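Local coordinates for glycosylation Associate Protein 1 (Streptococcus agalactiae serotype V, PDB 6OYC) that is an accessory Sec system protein that forms a complex with its partners Gap2 and Gap3 and probably supports secretion of a glycosylated adhesin, at residues I142-L147 against S155-Y160. Sequence-based numbering, arbitrary orientation.
Sequences IAKKYL and SSILYY
Lys145 and Leu158 exchange a reciprocal pair of backbone hydrogen bonds: Lys145 N gives to Leu158 O (2.8 Å), and Leu158 N returns a straighter bond to Lys145 O. Each oxygen also takes a CA-H...O contact, Leu158 O from Lys144 CA (3.1 Å), Lys145 O from Ile157 CA. Toward the turn, Leu147 N donates to Ser156 O, while Leu147 O accepts twice, from Ser155 N almost head-on to the carbonyl and from Ser156 N on a lone pair, the latter longer at 3.3 Å. That doubled acceptance marks a classic beta bulge in a beta hairpin, whose strands 141-148 and 154-161 lie mid-way across a large antiparallel sheet. A second, Ala143 and Lys144 opposite Tyr136, lies along the other edge of strand 141-148, facing strand 131-138. Farther from the turn, Tyr160 N donates to Ala143 O (2.8 Å). The Tyr160 ring carries Ile142 CG2 over the centre of one face, a CH-pi contact 4.1 Å from the centroid, and Leu158 CD2 near the rim of the opposite face. Lys145, folded at chi3 (-62°) and chi4 (-72°), passes CE 3.4 Å from Tyr160 OH; its NZ is salt-bridged to Asp135. Ser155 and Ser156 OG both hydrogen-bond Tyr55 OH, with Gln81 and Gln168 as respective second partners.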
loop_
_atom_site.group_PDB
_atom_site.type_symbol
_atom_site.label_atom_id
_atom_site.label_comp_id
_atom_site.label_asym_id
_atom_site.label_seq_id
_atom_site.Cartn_x
_atom_site.Cartn_y
_atom_site.Cartn_z
ATOM N N ILE A 142 -28.540 6.557 -2.834
ATOM C CA ILE A 142 -27.441 7.344 -3.389
ATOM C C ILE A 142 -27.773 7.706 -4.827
ATOM O O ILE A 142 -28.302 6.893 -5.590
ATOM C CB ILE A 142 -26.086 6.618 -3.263
ATOM C CG1 ILE A 142 -24.957 7.548 -3.733
ATOM C CG2 ILE A 142 -26.048 5.273 -4.024
ATOM C CD1 ILE A 142 -23.575 7.018 -3.448
ATOM N N ALA A 143 -27.540 8.964 -5.179
ATOM C CA ALA A 143 -27.818 9.450 -6.520
ATOM C C ALA A 143 -26.551 9.779 -7.284
ATOM O O ALA A 143 -26.444 9.451 -8.476
ATOM C CB ALA A 143 -28.711 10.690 -6.464
ATOM N N LYS A 144 -25.570 10.382 -6.613
ATOM C CA LYS A 144 -24.296 10.662 -7.253
ATOM C C LYS A 144 -23.208 10.719 -6.189
ATOM O O LYS A 144 -23.476 10.937 -5.002
ATOM C CB LYS A 144 -24.354 11.957 -8.074
ATOM C CG LYS A 144 -25.134 13.088 -7.433
ATOM C CD LYS A 144 -25.445 14.178 -8.431
ATOM C CE LYS A 144 -26.401 15.223 -7.850
ATOM N NZ LYS A 144 -27.020 16.067 -8.923
ATOM N N LYS A 145 -21.974 10.488 -6.630
ATOM C CA LYS A 145 -20.792 10.567 -5.784
ATOM C C LYS A 145 -19.876 11.627 -6.371
ATOM O O LYS A 145 -19.475 11.527 -7.534
ATOM C CB LYS A 145 -20.077 9.209 -5.688
ATOM C CG LYS A 145 -18.873 9.212 -4.752
ATOM C CD LYS A 145 -17.961 7.984 -4.942
ATOM C CE LYS A 145 -18.667 6.670 -4.637
ATOM N NZ LYS A 145 -18.905 6.483 -3.158
ATOM N N TYR A 146 -19.580 12.657 -5.579
ATOM C CA TYR A 146 -18.626 13.695 -5.948
ATOM C C TYR A 146 -17.229 13.235 -5.557
ATOM O O TYR A 146 -16.984 12.987 -4.379
ATOM C CB TYR A 146 -18.941 14.997 -5.226
ATOM C CG TYR A 146 -20.200 15.704 -5.668
ATOM C CD1 TYR A 146 -21.435 15.377 -5.114
ATOM C CD2 TYR A 146 -20.150 16.734 -6.603
ATOM C CE1 TYR A 146 -22.588 16.039 -5.498
ATOM C CE2 TYR A 146 -21.299 17.400 -7.001
ATOM C CZ TYR A 146 -22.514 17.048 -6.450
ATOM O OH TYR A 146 -23.657 17.705 -6.829
ATOM N N LEU A 147 -16.320 13.115 -6.530
ATOM C CA LEU A 147 -14.929 12.718 -6.280
ATOM C C LEU A 147 -14.048 13.955 -6.360
ATOM O O LEU A 147 -13.973 14.596 -7.416
ATOM C CB LEU A 147 -14.398 11.717 -7.303
ATOM C CG LEU A 147 -14.660 10.222 -7.287
ATOM C CD1 LEU A 147 -14.201 9.601 -5.960
ATOM C CD2 LEU A 147 -16.148 9.953 -7.589
ATOM N N SER A 155 -13.060 16.543 -9.402
ATOM C CA SER A 155 -12.457 15.739 -10.458
ATOM C C SER A 155 -13.482 14.956 -11.271
ATOM O O SER A 155 -13.354 14.866 -12.497
ATOM C CB SER A 155 -11.427 14.765 -9.872
ATOM O OG SER A 155 -10.788 14.010 -10.901
ATOM N N SER A 156 -14.499 14.388 -10.628
ATOM C CA SER A 156 -15.478 13.615 -11.374
ATOM C C SER A 156 -16.752 13.443 -10.547
ATOM O O SER A 156 -16.761 13.652 -9.332
ATOM C CB SER A 156 -14.889 12.257 -11.800
ATOM O OG SER A 156 -14.774 11.344 -10.713
ATOM N N ILE A 157 -17.837 13.061 -11.233
ATOM C CA ILE A 157 -19.110 12.717 -10.596
ATOM C C ILE A 157 -19.545 11.358 -11.104
ATOM O O ILE A 157 -19.620 11.142 -12.318
ATOM C CB ILE A 157 -20.233 13.730 -10.884
ATOM C CG1 ILE A 157 -19.842 15.144 -10.490
ATOM C CG2 ILE A 157 -21.497 13.338 -10.156
ATOM C CD1 ILE A 157 -20.795 16.157 -11.071
ATOM N N LEU A 158 -19.863 10.459 -10.183
ATOM C CA LEU A 158 -20.350 9.126 -10.512
ATOM C C LEU A 158 -21.862 9.132 -10.299
ATOM O O LEU A 158 -22.327 9.300 -9.169
ATOM C CB LEU A 158 -19.656 8.073 -9.638
ATOM C CG LEU A 158 -19.582 6.646 -10.197
ATOM C CD1 LEU A 158 -18.625 5.740 -9.409
ATOM C CD2 LEU A 158 -20.984 6.029 -10.266
ATOM N N TYR A 159 -22.627 8.953 -11.372
ATOM C CA TYR A 159 -24.083 8.980 -11.278
ATOM C C TYR A 159 -24.645 7.579 -11.136
ATOM O O TYR A 159 -24.116 6.616 -11.697
ATOM C CB TYR A 159 -24.709 9.642 -12.508
ATOM C CG TYR A 159 -24.431 11.118 -12.601
ATOM C CD1 TYR A 159 -23.276 11.573 -13.211
ATOM C CD2 TYR A 159 -25.317 12.056 -12.055
ATOM C CE1 TYR A 159 -23.010 12.915 -13.301
ATOM C CE2 TYR A 159 -25.060 13.420 -12.147
ATOM C CZ TYR A 159 -23.900 13.834 -12.766
ATOM O OH TYR A 159 -23.610 15.163 -12.869
ATOM N N TYR A 160 -25.750 7.481 -10.405
ATOM C CA TYR A 160 -26.413 6.215 -10.143
ATOM C C TYR A 160 -27.842 6.268 -10.652
ATOM O O TYR A 160 -28.451 7.336 -10.718
ATOM C CB TYR A 160 -26.436 5.893 -8.628
ATOM C CG TYR A 160 -25.079 5.741 -8.004
ATOM C CD1 TYR A 160 -24.365 6.849 -7.562
ATOM C CD2 TYR A 160 -24.505 4.487 -7.847
ATOM C CE1 TYR A 160 -23.099 6.707 -6.979
ATOM C CE2 TYR A 160 -23.242 4.334 -7.278
ATOM C CZ TYR A 160 -22.550 5.445 -6.840
ATOM O OH TYR A 160 -21.306 5.293 -6.266
#